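Local coordinates for protein beta sliding clamp (Borrelia burgdorferi, PDB 6DJ8) that probably tethers DNA polymerases and other proteins to DNA and gives them processivity, as a ring-shaped head-to-tail homodimer that encircles the duplex, at residues S58-R61 with N62-F65; M38-I41 with W42-L45; V249-D252 with N253-I256; E18-Q21 with I22-I26; A345-I348 with S349-V352. All blocks are in the same frame, centred on the assembly; numbering follows the deposited sequence. Where two conformers were deposited one is given.

Contact 1: residues S58-R61 with N62-F65; sequences STDR and NIFF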
loop_
_atom_site.group_PDB
_atom_site.type_symbol
_atom_site.label_atom_id
_atom_site.label_comp_id
_atom_site.label_asym_id
_atom_site.label_seq_id
_atom_site.Cartn_x
_atom_site.Cartn_y
_atom_site.Cartn_z
ATOM N N SER A 58 18.092 -11.092 17.542
ATOM C CA SER A 58 16.919 -10.296 17.866
ATOM C C SER A 58 16.001 -11.146 18.723
ATOM O O SER A 58 16.096 -12.373 18.734
ATOM C CB SER A 58 16.183 -9.807 16.613
ATOM O OG SER A 58 15.677 -10.898 15.874
ATOM N N THR A 59 15.136 -10.487 19.485
ATOM C CA THR A 59 14.164 -11.232 20.271
ATOM C C THR A 59 12.949 -10.355 20.510
ATOM O O THR A 59 13.044 -9.128 20.483
ATOM C CB THR A 59 14.727 -11.695 21.616
ATOM O OG1 THR A 59 13.723 -12.436 22.334
ATOM C CG2 THR A 59 15.171 -10.474 22.457
ATOM N N ASP A 60 11.795 -10.997 20.699
ATOM C CA ASP A 60 10.633 -10.315 21.255
ATOM C C ASP A 60 10.410 -10.720 22.708
ATOM O O ASP A 60 9.340 -10.471 23.272
ATOM C CB ASP A 60 9.394 -10.560 20.387
ATOM C CG ASP A 60 8.905 -12.013 20.415
ATOM O OD1 ASP A 60 9.427 -12.853 21.190
ATOM O OD2 ASP A 60 7.991 -12.314 19.615
ATOM N N ARG A 61 11.429 -11.326 23.322
ATOM C CA ARG A 61 11.507 -11.844 24.683
ATOM C C ARG A 61 10.811 -13.209 24.782
ATOM O O ARG A 61 10.798 -13.807 25.856
ATOM C CB ARG A 61 10.961 -10.846 25.719
ATOM C CG ARG A 61 11.540 -9.409 25.497
ATOM C CD ARG A 61 11.186 -8.436 26.600
ATOM N NE ARG A 61 11.882 -8.759 27.839
ATOM C CZ ARG A 61 11.748 -8.083 28.975
ATOM N NH1 ARG A 61 12.426 -8.458 30.053
ATOM N NH2 ARG A 61 10.952 -7.020 29.026
ATOM N N ASN A 62 10.262 -13.728 23.685
ATOM C CA ASN A 62 9.780 -15.109 23.629
ATOM C C ASN A 62 10.466 -15.876 22.511
ATOM O O ASN A 62 11.054 -16.933 22.762
ATOM C CB ASN A 62 8.260 -15.134 23.448
ATOM C CG ASN A 62 7.670 -16.511 23.663
ATOM O OD1 ASN A 62 8.152 -17.501 23.116
ATOM N ND2 ASN A 62 6.628 -16.580 24.483
ATOM N N ILE A 63 10.413 -15.372 21.287
ATOM C CA ILE A 63 11.183 -15.897 20.171
ATOM C C ILE A 63 12.587 -15.313 20.261
ATOM O O ILE A 63 12.755 -14.106 20.490
ATOM C CB ILE A 63 10.522 -15.517 18.836
ATOM C CG1 ILE A 63 9.161 -16.211 18.701
ATOM C CG2 ILE A 63 11.448 -15.857 17.678
ATOM C CD1 ILE A 63 8.286 -15.675 17.595
ATOM N N PHE A 64 13.596 -16.166 20.104
ATOM C CA PHE A 64 14.998 -15.763 20.098
ATOM C C PHE A 64 15.573 -16.170 18.753
ATOM O O PHE A 64 15.473 -17.337 18.360
ATOM C CB PHE A 64 15.765 -16.391 21.269
ATOM C CG PHE A 64 15.406 -15.794 22.581
ATOM C CD1 PHE A 64 14.305 -16.229 23.281
ATOM C CD2 PHE A 64 16.139 -14.724 23.084
ATOM C CE1 PHE A 64 13.966 -15.642 24.486
ATOM C CE2 PHE A 64 15.805 -14.132 24.281
ATOM C CZ PHE A 64 14.717 -14.598 24.986
ATOM N N PHE A 65 16.133 -15.206 18.038
ATOM C CA PHE A 65 16.557 -15.400 16.663
ATOM C C PHE A 65 18.043 -15.120 16.555
ATOM O O PHE A 65 18.550 -14.178 17.170
ATOM C CB PHE A 65 15.777 -14.472 15.714
ATOM C CG PHE A 65 16.329 -14.418 14.310
ATOM C CD1 PHE A 65 15.907 -15.329 13.355
ATOM C CD2 PHE A 65 17.249 -13.437 13.938
ATOM C CE1 PHE A 65 16.391 -15.293 12.058
ATOM C CE2 PHE A 65 17.751 -13.389 12.640
ATOM C CZ PHE A 65 17.324 -14.300 11.696
#
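Two side-chain oxygens, Thr59 OG1 and Asp60 OD1, and one backbone oxygen, Ile63 O, hold most of the polar bonds between residues 58-61 and 62-65. The hydroxyl of Thr59 works in both directions. It donates to Ile63 O at 2.7 Å and accepts from Arg61 N within its own segment, the bond that defines an ST turn; a chi1 of -179° puts OG1 beside the carbonyl carbon of Thr59, near both Arg61 N and Ile63 O. Ile63 O takes a second, longer bond from Asp60 N. Across the bend, Asp60 OD1 receives two consecutive amides: Asn62 N meets it at 2.8 Å nearly along its C-O axis, and Ile63 N at 2.7 Å on the syn side, somewhat out of the carboxylate plane. The other carboxylate oxygen, OD2, forms a salt bridge with Lys223 of helix 223-231, which would probably offset the charge of the group.

These bonds close the beta hairpin of strands 53-59 and 64-70 in the N-terminal domain of the clamp. Further from the turn, along the strands, Ser58 and Phe65 form a hydrogen-bonded antiparallel pair, with Phe65 N to Ser58 O at 2.9 Å and Ser58 N to Phe65 O at 3.1 Å.

Aromatic packing follows the pairing. On one face of the sheet, Thr59 and Phe64 run side by side, and OG1 sits 3.3 Å above the plane of the Phe64 ring, over its centre. On the face that carries Ser58 and Phe65, Ser58 OG approaches Phe65 CD2 at 3.6 Å while bonding to Ala29 O.

Contact 2: residues M38-I41 with W42-L45; sequences MNDI and WSAL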
loop_
_atom_site.group_PDB
_atom_site.type_symbol
_atom_site.label_atom_id
_atom_site.label_comp_id
_atom_site.label_asym_id
_atom_site.label_seq_id
_atom_site.Cartn_x
_atom_site.Cartn_y
_atom_site.Cartn_z
ATOM N N MET A 38 13.439 4.638 19.708
ATOM C CA MET A 38 14.869 4.471 19.488
ATOM C C MET A 38 15.653 4.244 20.776
ATOM O O MET A 38 16.722 3.624 20.733
ATOM C CB MET A 38 15.365 5.717 18.754
ATOM C CG MET A 38 16.845 5.931 18.681
ATOM S SD MET A 38 17.119 7.529 17.886
ATOM C CE MET A 38 18.880 7.484 17.669
ATOM N N ASN A 39 15.132 4.680 21.923
ATOM C CA ASN A 39 15.778 4.430 23.208
ATOM C C ASN A 39 15.417 3.087 23.811
ATOM O O ASN A 39 15.919 2.774 24.892
ATOM C CB ASN A 39 15.446 5.525 24.223
ATOM C CG ASN A 39 16.206 6.798 23.962
ATOM O OD1 ASN A 39 17.262 6.775 23.332
ATOM N ND2 ASN A 39 15.688 7.915 24.459
ATOM N N ASP A 40 14.577 2.299 23.154
ATOM C CA ASP A 40 14.091 1.043 23.715
ATOM C C ASP A 40 15.012 -0.116 23.345
ATOM O O ASP A 40 15.151 -0.455 22.167
ATOM C CB ASP A 40 12.688 0.770 23.190
ATOM C CG ASP A 40 12.097 -0.485 23.761
ATOM O OD1 ASP A 40 12.660 -1.024 24.735
ATOM O OD2 ASP A 40 11.100 -0.958 23.185
ATOM N N ILE A 41 15.578 -0.774 24.358
ATOM C CA ILE A 41 16.479 -1.885 24.073
ATOM C C ILE A 41 15.746 -3.043 23.413
ATOM O O ILE A 41 16.379 -3.848 22.719
ATOM C CB ILE A 41 17.207 -2.378 25.337
ATOM C CG1 ILE A 41 16.222 -2.952 26.350
ATOM C CG2 ILE A 41 18.052 -1.278 25.966
ATOM C CD1 ILE A 41 16.909 -3.775 27.410
ATOM N N TRP A 42 14.430 -3.156 23.608
ATOM C CA TRP A 42 13.656 -4.206 22.956
ATOM C C TRP A 42 13.248 -3.826 21.541
ATOM O O TRP A 42 12.591 -4.619 20.856
ATOM C CB TRP A 42 12.434 -4.549 23.809
ATOM C CG TRP A 42 12.854 -4.886 25.197
ATOM C CD1 TRP A 42 12.584 -4.177 26.330
ATOM C CD2 TRP A 42 13.677 -5.995 25.601
ATOM N NE1 TRP A 42 13.169 -4.785 27.420
ATOM C CE2 TRP A 42 13.845 -5.901 26.999
ATOM C CE3 TRP A 42 14.274 -7.066 24.919
ATOM C CZ2 TRP A 42 14.587 -6.826 27.724
ATOM C CZ3 TRP A 42 15.014 -7.975 25.638
ATOM C CH2 TRP A 42 15.161 -7.855 27.031
ATOM N N SER A 43 13.638 -2.638 21.092
ATOM C CA SER A 43 13.540 -2.253 19.696
ATOM C C SER A 43 14.872 -2.406 18.981
ATOM O O SER A 43 14.977 -2.076 17.793
ATOM C CB SER A 43 13.030 -0.816 19.579
ATOM O OG SER A 43 11.676 -0.729 20.008
ATOM N N ALA A 44 15.885 -2.904 19.679
ATOM C CA ALA A 44 17.231 -3.018 19.151
ATOM C C ALA A 44 17.514 -4.441 18.704
ATOM O O ALA A 44 16.796 -5.384 19.040
ATOM C CB ALA A 44 18.250 -2.600 20.210
ATOM N N LEU A 45 18.588 -4.598 17.943
ATOM C CA LEU A 45 19.154 -5.921 17.737
ATOM C C LEU A 45 20.607 -5.915 18.197
ATOM O O LEU A 45 21.233 -4.857 18.360
ATOM C CB LEU A 45 19.026 -6.357 16.276
ATOM C CG LEU A 45 19.501 -5.394 15.202
ATOM C CD1 LEU A 45 20.985 -5.497 15.084
ATOM C CD2 LEU A 45 18.844 -5.686 13.862
#
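Asp40 O accepts the amide of Ser43 at 2.9 Å, the shortest polar bond between residues 38-41 and 42-45. One residue further on, Ala44 N reaches Ile41 O at 3.2 Å. Each bond spans three residues, the i to i+3 pattern of a 3-10 turn, and this one delivers the chain from the loop after helix 19-29 into strand 44-50 of the N-terminal domain.

The carboxylate of Asp40 adds a side-chain bond at the start of the turn. The group folds back over the following residues, and OD1 takes the amide of Trp42 at 3.0 Å with an N-H...O angle of 157°. That amide comes from above the carboxylate plane. Asp40 OD2, whose exact place is less sure, forms a salt bridge with Arg36, which would probably offset its charge, while the Ser43 hydroxyl is bonded to the backbone nitrogen of the same arginine.

Neighbouring side chains Ile41 and Trp42 supply the apolar half of the contact. They lie side by side, and Ile41 CG1 makes a CH-pi contact 3.7 Å from the centroid of the five-membered ring of Trp42, only 9° from the ring normal. Further along the same side chain, Ile41 CD1 reaches Trp42 CE2 at 3.8 Å, where the two rings of the indole are fused. The carboxylate of Asp40 stands steeply to this indole, their planes 74° apart, and its OD1 comes within 3.5 Å of Trp42 CD1.

Contact 3: residues V249-D252 with N253-I256; sequences VEFD and NYKI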
loop_
_atom_site.group_PDB
_atom_site.type_symbol
_atom_site.label_atom_id
_atom_site.label_comp_id
_atom_site.label_asym_id
_atom_site.label_seq_id
_atom_site.Cartn_x
_atom_site.Cartn_y
_atom_site.Cartn_z
ATOM N N VAL A 249 14.497 -24.482 16.070
ATOM C CA VAL A 249 14.548 -24.707 14.628
ATOM C C VAL A 249 15.885 -24.206 14.119
ATOM O O VAL A 249 16.359 -23.140 14.531
ATOM C CB VAL A 249 13.402 -23.996 13.890
ATOM C CG1 VAL A 249 13.579 -24.120 12.395
ATOM C CG2 VAL A 249 12.106 -24.591 14.289
ATOM N N GLU A 250 16.486 -24.964 13.208
ATOM C CA GLU A 250 17.806 -24.619 12.711
ATOM C C GLU A 250 17.872 -25.026 11.249
ATOM O O GLU A 250 17.444 -26.129 10.897
ATOM C CB GLU A 250 18.881 -25.332 13.550
ATOM C CG GLU A 250 20.261 -25.298 12.968
ATOM C CD GLU A 250 21.205 -26.251 13.689
ATOM O OE1 GLU A 250 21.988 -26.940 13.004
ATOM O OE2 GLU A 250 21.148 -26.319 14.935
ATOM N N PHE A 251 18.373 -24.127 10.407
ATOM C CA PHE A 251 18.449 -24.321 8.965
ATOM C C PHE A 251 19.263 -23.185 8.380
ATOM O O PHE A 251 19.176 -22.050 8.855
ATOM C CB PHE A 251 17.062 -24.343 8.309
ATOM C CG PHE A 251 16.280 -23.065 8.474
ATOM C CD1 PHE A 251 15.527 -22.840 9.610
ATOM C CD2 PHE A 251 16.280 -22.101 7.475
ATOM C CE1 PHE A 251 14.803 -21.669 9.767
ATOM C CE2 PHE A 251 15.548 -20.924 7.618
ATOM C CZ PHE A 251 14.803 -20.715 8.766
ATOM N N ASP A 252 20.012 -23.498 7.320
ATOM C CA ASP A 252 20.913 -22.559 6.662
ATOM C C ASP A 252 21.747 -21.807 7.691
ATOM O O ASP A 252 22.393 -22.436 8.532
ATOM C CB ASP A 252 20.125 -21.617 5.768
ATOM C CG ASP A 252 19.481 -22.352 4.593
ATOM O OD1 ASP A 252 20.145 -23.225 3.994
ATOM O OD2 ASP A 252 18.312 -22.072 4.276
ATOM N N ASN A 253 21.701 -20.474 7.696
ATOM C CA ASN A 253 22.514 -19.724 8.647
ATOM C C ASN A 253 21.696 -19.197 9.823
ATOM O O ASN A 253 22.075 -18.192 10.434
ATOM C CB ASN A 253 23.257 -18.584 7.935
ATOM C CG ASN A 253 22.328 -17.652 7.165
ATOM O OD1 ASN A 253 21.338 -18.078 6.565
ATOM N ND2 ASN A 253 22.651 -16.362 7.173
ATOM N N TYR A 254 20.607 -19.890 10.185
ATOM C CA TYR A 254 19.667 -19.424 11.192
ATOM C C TYR A 254 19.511 -20.416 12.341
ATOM O O TYR A 254 19.630 -21.635 12.168
ATOM C CB TYR A 254 18.283 -19.142 10.578
ATOM C CG TYR A 254 18.319 -18.160 9.436
ATOM C CD1 TYR A 254 18.521 -16.800 9.672
ATOM C CD2 TYR A 254 18.164 -18.584 8.123
ATOM C CE1 TYR A 254 18.564 -15.890 8.631
ATOM C CE2 TYR A 254 18.203 -17.688 7.077
ATOM C CZ TYR A 254 18.407 -16.339 7.334
ATOM O OH TYR A 254 18.461 -15.462 6.277
ATOM N N LYS A 255 19.267 -19.869 13.530
ATOM C CA LYS A 255 18.844 -20.625 14.697
ATOM C C LYS A 255 17.759 -19.803 15.361
ATOM O O LYS A 255 17.888 -18.583 15.472
ATOM C CB LYS A 255 19.998 -20.896 15.670
ATOM C CG LYS A 255 21.194 -21.597 15.048
ATOM C CD LYS A 255 22.314 -21.776 16.077
ATOM C CE LYS A 255 23.444 -22.629 15.529
ATOM N NZ LYS A 255 24.597 -22.696 16.476
ATOM N N ILE A 256 16.656 -20.448 15.711
ATOM C CA ILE A 256 15.497 -19.770 16.277
ATOM C C ILE A 256 14.932 -20.652 17.374
ATOM O O ILE A 256 14.913 -21.880 17.242
ATOM C CB ILE A 256 14.416 -19.489 15.209
ATOM C CG1 ILE A 256 15.057 -19.206 13.856
ATOM C CG2 ILE A 256 13.533 -18.304 15.613
ATOM C CD1 ILE A 256 14.075 -19.099 12.758
HETATM O O HOH W 1 21.760 -22.770 11.200
#
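Phe251 and Tyr254 meet as two rings that cross obliquely, their planes 46° apart and their centroids separated by 5.4 Å. The closest approach is Phe251 CE2 to Tyr254 CD2 at 3.5 Å. Tyr254 CB lies over one face of the phenylalanine ring, toward its rim. Phe251 owes its position to a chi1 of 61°, which sets the ring between its own backbone nitrogen and carbonyl carbon and turns its far end toward the facing strand. There CE1 also touches Ile256 CD1 at 4.0 Å, so one ring rests against two residues of the partner strand, while Leu228 and Leu231 of helix 223-231 also pack on it.

The tyrosine ring has a polar neighbour as well: Asn253 OD1 lies 3.2 Å above its plane, toward the rim, while ND2 of the same amide bonds to Thr68 O. The Tyr254 hydroxyl is hydrogen-bonded to Lys28 and Glu25. On the other face of the sheet, Glu250 and Lys255 run out together, CG to CG at 4.3 Å, yet their charged ends do not touch; Glu250 OE2 is bonded to the Tyr248 hydroxyl.

Backbone bonds fix the register. Tyr254 N donates to Phe251 O at 2.9 Å and Phe251 N returns the bond to Tyr254 O, while Val249 and Ile256 form the next hydrogen-bonded pair. A water donates both to Asp252 O and to Tyr254 O, tying the loop to the strand. The two-residue loop, Asp252 and Asn253, forms a type II' beta turn, the classic tight connection of a two-residue beta hairpin, here joining strands 246-251 and 254-259 of the central domain.

Contact 4: residues E18-Q21 with I22-I26; sequences ETNQ and IMNEI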
loop_
_atom_site.group_PDB
_atom_site.type_symbol
_atom_site.label_atom_id
_atom_site.label_comp_id
_atom_site.label_asym_id
_atom_site.label_seq_id
_atom_site.Cartn_x
_atom_site.Cartn_y
_atom_site.Cartn_z
ATOM N N GLU A 18 29.060 -7.389 2.958
ATOM C CA GLU A 18 28.311 -7.147 1.734
ATOM C C GLU A 18 27.015 -6.423 2.088
ATOM O O GLU A 18 26.216 -6.911 2.902
ATOM C CB GLU A 18 28.047 -8.468 1.011
ATOM C CG GLU A 18 27.219 -8.356 -0.249
ATOM C CD GLU A 18 27.419 -9.544 -1.171
ATOM O OE1 GLU A 18 28.439 -10.256 -1.017
ATOM O OE2 GLU A 18 26.557 -9.762 -2.049
ATOM N N THR A 19 26.816 -5.246 1.490
ATOM C CA THR A 19 25.685 -4.401 1.858
ATOM C C THR A 19 24.355 -5.115 1.656
ATOM O O THR A 19 23.484 -5.088 2.534
ATOM C CB THR A 19 25.720 -3.115 1.037
ATOM O OG1 THR A 19 27.008 -2.498 1.190
ATOM C CG2 THR A 19 24.661 -2.160 1.516
ATOM N N ASN A 20 24.152 -5.711 0.477
ATOM C CA ASN A 20 22.868 -6.350 0.214
ATOM C C ASN A 20 22.629 -7.506 1.177
ATOM O O ASN A 20 21.499 -7.730 1.620
ATOM C CB ASN A 20 22.791 -6.833 -1.232
ATOM C CG ASN A 20 21.376 -7.285 -1.614
ATOM O OD1 ASN A 20 21.092 -8.484 -1.692
ATOM N ND2 ASN A 20 20.480 -6.324 -1.811
ATOM N N GLN A 21 23.689 -8.226 1.545
ATOM C CA GLN A 21 23.505 -9.360 2.454
ATOM C C GLN A 21 23.084 -8.880 3.832
ATOM O O GLN A 21 22.082 -9.349 4.382
ATOM C CB GLN A 21 24.785 -10.183 2.556
ATOM C CG GLN A 21 24.624 -11.426 3.435
ATOM C CD GLN A 21 25.875 -12.268 3.454
ATOM O OE1 GLN A 21 26.973 -11.757 3.206
ATOM N NE2 GLN A 21 25.723 -13.565 3.726
ATOM N N ILE A 22 23.818 -7.920 4.406
ATOM C CA ILE A 22 23.446 -7.511 5.754
ATOM C C ILE A 22 22.097 -6.800 5.737
ATOM O O ILE A 22 21.347 -6.859 6.719
ATOM C CB ILE A 22 24.545 -6.663 6.416
ATOM C CG1 ILE A 22 24.261 -6.581 7.925
ATOM C CG2 ILE A 22 24.649 -5.285 5.725
ATOM C CD1 ILE A 22 25.244 -5.779 8.729
ATOM N N MET A 23 21.742 -6.147 4.621
ATOM C CA MET A 23 20.408 -5.559 4.522
ATOM C C MET A 23 19.329 -6.638 4.649
ATOM O O MET A 23 18.365 -6.493 5.416
ATOM C CB MET A 23 20.246 -4.796 3.189
ATOM C CG MET A 23 18.912 -4.097 3.071
ATOM S SD MET A 23 18.736 -3.202 1.506
ATOM C CE MET A 23 20.394 -2.460 1.375
ATOM N N ASN A 24 19.481 -7.733 3.908
ATOM C CA ASN A 24 18.481 -8.801 3.970
ATOM C C ASN A 24 18.395 -9.403 5.368
ATOM O O ASN A 24 17.295 -9.646 5.882
ATOM C CB ASN A 24 18.808 -9.888 2.946
ATOM C CG ASN A 24 18.587 -9.425 1.517
ATOM O OD1 ASN A 24 17.825 -8.486 1.265
ATOM N ND2 ASN A 24 19.254 -10.081 0.573
ATOM N N GLU A 25 19.545 -9.641 6.007
ATOM C CA GLU A 25 19.528 -10.295 7.315
ATOM C C GLU A 25 18.956 -9.376 8.382
ATOM O O GLU A 25 18.276 -9.841 9.299
ATOM C CB GLU A 25 20.931 -10.752 7.709
ATOM C CG GLU A 25 21.580 -11.736 6.746
ATOM C CD GLU A 25 20.821 -13.071 6.594
ATOM O OE1 GLU A 25 19.788 -13.300 7.265
ATOM O OE2 GLU A 25 21.287 -13.903 5.793
ATOM N N ILE A 26 19.219 -8.064 8.288
ATOM C CA ILE A 26 18.606 -7.151 9.243
ATOM C C ILE A 26 17.093 -7.127 9.048
ATOM O O ILE A 26 16.322 -7.092 10.015
ATOM C CB ILE A 26 19.191 -5.727 9.104
ATOM C CG1 ILE A 26 20.633 -5.650 9.582
ATOM C CG2 ILE A 26 18.368 -4.762 9.911
ATOM C CD1 ILE A 26 21.315 -4.368 9.029
HETATM O O HOH W 2 22.994 -14.525 4.036
#
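Residues 18-21 and 22-26 form the first turns of helix 19-29 in the N-terminal domain, with Glu18 at the N-cap position. The backbone follows the alpha-helical i to i+4 pattern from the outset. The bond from Ile22 N to Glu18 O, 3.0 Å, is almost straight at 172°; Met23 to Thr19, Asn24 to Asn20 and Glu25 to Gln21 repeat the step.

Side chains one turn apart divide by environment. On the side facing the domain, Ile22 turns CG2 back along the helix, where it rests 3.4 Å from Thr19 O, and its outer surface meets Ile69 and Leu54 of neighbouring strands. Met23 CB likewise lies against Thr19 O, and the rest of this partly covered side chain packs on Tyr87 and Val90 of helix 83-92. The Thr19 hydroxyl turns to Tyr96 O.

On the exposed side, Asn20 and Asn24 approach across one turn with their amide planes nearly perpendicular, 84° apart. Asn24 ND2 reaches Asn20 OD1 at 3.3 Å, but the N-H points poorly at the oxygen and the bond is weak.

Gln21 and Glu25 are joined indirectly. Gln21 extends fully, while Glu25 CG, set beside its own backbone N by chi1 (-59°), lies 3.4 Å from Gln21 O, and the bend at chi2 turns the carboxylate toward the glutamine. The carboxylate also bonds to Tyr254 and Asn253, so this glutamate links the helix to the hairpin of the central domain. Between the two side chains sits one water, which accepts from Gln21 NE2 at 2.9 Å and donates to Glu25 OE2 at 2.5 Å.

Contact 5: residues A345-I348 with S349-V352; sequences AINI and SYFV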
loop_
_atom_site.group_PDB
_atom_site.type_symbol
_atom_site.label_atom_id
_atom_site.label_comp_id
_atom_site.label_asym_id
_atom_site.label_seq_id
_atom_site.Cartn_x
_atom_site.Cartn_y
_atom_site.Cartn_z
ATOM N N ALA A 345 -24.969 -21.019 6.022
ATOM C CA ALA A 345 -24.215 -19.786 6.110
ATOM C C ALA A 345 -22.802 -20.106 6.572
ATOM O O ALA A 345 -22.597 -20.996 7.411
ATOM C CB ALA A 345 -24.881 -18.799 7.077
ATOM N N ILE A 346 -21.833 -19.370 6.028
ATOM C CA ILE A 346 -20.424 -19.582 6.330
ATOM C C ILE A 346 -19.724 -18.233 6.335
ATOM O O ILE A 346 -20.137 -17.300 5.644
ATOM C CB ILE A 346 -19.751 -20.530 5.320
ATOM C CG1 ILE A 346 -18.381 -20.965 5.827
ATOM C CG2 ILE A 346 -19.618 -19.873 3.966
ATOM C CD1 ILE A 346 -17.723 -22.012 4.959
ATOM N N ASN A 347 -18.686 -18.128 7.160
ATOM C CA ASN A 347 -17.830 -16.941 7.200
ATOM C C ASN A 347 -17.003 -16.876 5.925
ATOM O O ASN A 347 -16.114 -17.709 5.706
ATOM C CB ASN A 347 -16.938 -17.024 8.436
ATOM C CG ASN A 347 -16.042 -15.804 8.603
ATOM O OD1 ASN A 347 -15.377 -15.376 7.668
ATOM N ND2 ASN A 347 -16.003 -15.267 9.817
ATOM N N ILE A 348 -17.275 -15.877 5.084
ATOM C CA ILE A 348 -16.591 -15.807 3.795
ATOM C C ILE A 348 -15.096 -15.592 3.967
ATOM O O ILE A 348 -14.302 -16.053 3.137
ATOM C CB ILE A 348 -17.196 -14.704 2.898
ATOM C CG1 ILE A 348 -16.666 -14.860 1.470
ATOM C CG2 ILE A 348 -16.837 -13.322 3.427
ATOM C CD1 ILE A 348 -17.404 -13.990 0.419
ATOM N N SER A 349 -14.667 -14.905 5.029
ATOM C CA SER A 349 -13.223 -14.735 5.195
ATOM C C SER A 349 -12.554 -16.081 5.476
ATOM O O SER A 349 -11.507 -16.395 4.898
ATOM C CB SER A 349 -12.929 -13.732 6.311
ATOM O OG SER A 349 -13.338 -12.428 5.940
ATOM N N TYR A 350 -13.170 -16.904 6.327
ATOM C CA TYR A 350 -12.636 -18.249 6.578
ATOM C C TYR A 350 -12.577 -19.055 5.294
ATOM O O TYR A 350 -11.573 -19.713 4.996
ATOM C CB TYR A 350 -13.497 -18.971 7.607
ATOM C CG TYR A 350 -13.483 -18.403 9.011
ATOM C CD1 TYR A 350 -12.501 -17.506 9.420
ATOM C CD2 TYR A 350 -14.455 -18.791 9.941
ATOM C CE1 TYR A 350 -12.497 -16.990 10.707
ATOM C CE2 TYR A 350 -14.459 -18.291 11.225
ATOM C CZ TYR A 350 -13.470 -17.391 11.603
ATOM O OH TYR A 350 -13.465 -16.889 12.880
ATOM N N PHE A 351 -13.666 -19.023 4.523
ATOM C CA PHE A 351 -13.750 -19.780 3.279
ATOM C C PHE A 351 -12.638 -19.356 2.330
ATOM O O PHE A 351 -11.860 -20.184 1.842
ATOM C CB PHE A 351 -15.139 -19.542 2.655
ATOM C CG PHE A 351 -15.584 -20.577 1.644
ATOM C CD1 PHE A 351 -14.895 -21.772 1.464
ATOM C CD2 PHE A 351 -16.719 -20.344 0.875
ATOM C CE1 PHE A 351 -15.334 -22.715 0.526
ATOM C CE2 PHE A 351 -17.180 -21.296 -0.062
ATOM C CZ PHE A 351 -16.483 -22.469 -0.246
ATOM N N VAL A 352 -12.524 -18.045 2.099
ATOM C CA VAL A 352 -11.522 -17.514 1.175
ATOM C C VAL A 352 -10.118 -17.810 1.685
ATOM O O VAL A 352 -9.243 -18.233 0.921
ATOM C CB VAL A 352 -11.723 -15.996 0.973
ATOM C CG1 VAL A 352 -10.530 -15.384 0.243
ATOM C CG2 VAL A 352 -13.039 -15.708 0.223
#
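An asparagine N-cap marks the passage from strand 342-347 into helix 348-355 of the C-terminal domain. Asn347 holds the N-cap position, and its OD1 accepts from Tyr350 N at 3.0 Å with an angle of 160°, the amide arriving from above the carbonyl plane. Ser349 N is also close to OD1, but bonds to it only weakly. With CG opposite the backbone nitrogen (chi1 -178°), the amide folds over the first turn, while the backbone oxygen Asn347 O begins the helical series by accepting from Phe351 N at 3.0 Å.

The same amide stacks on the ring of Tyr350, their planes just 14° apart. Asn347 ND2 lies 3.6 Å above the ring plane, over its centre, and CB touches Tyr350 CD2 at 3.4 Å. The far end of the tyrosine reaches Asn199 through its hydroxyl.

Apolar contacts cover the inner side. Ile346 CD1 lies over one face of Phe351, 4.2 Å from CG, the two side chains crossing at about a right angle; Leu287 and Leu291 of helix 284-294 also pack on that phenylalanine. Ile348 and Val352, one turn apart, run side by side.

One amide thus serves two purposes: its oxygen engages Tyr350 N and, weakly, Ser349 N, early helix N-H groups without a carbonyl of a preceding turn, and its flat face lies on an aromatic ring, which probably limits rotation of both groups.

In the fold
Contacts 1 and 3 are hairpin ends in one continuous sheet, where strands 64-70 and 254-259 are neighbours although they belong to different domains; Phe65 packs on both Tyr254 and Ile256. Contact 2, the buried one, feeds strand 44-50 into the same sheet, and its Trp42 lies against Arg61 of contact 1; the other four are partly buried. Helical contact 4 meets contact 3 through polar groups but contact 2 through Leu45 and Ile26. Contact 5 stands apart, about 34 to 40 Å from the others between centres. Side-chain oxygens bind turn amides in contacts 1, 2 and 5; contact 3 is held by strand pairing, with a water between backbone oxygens, and contact 4 by helical bonds, with a water between side chains.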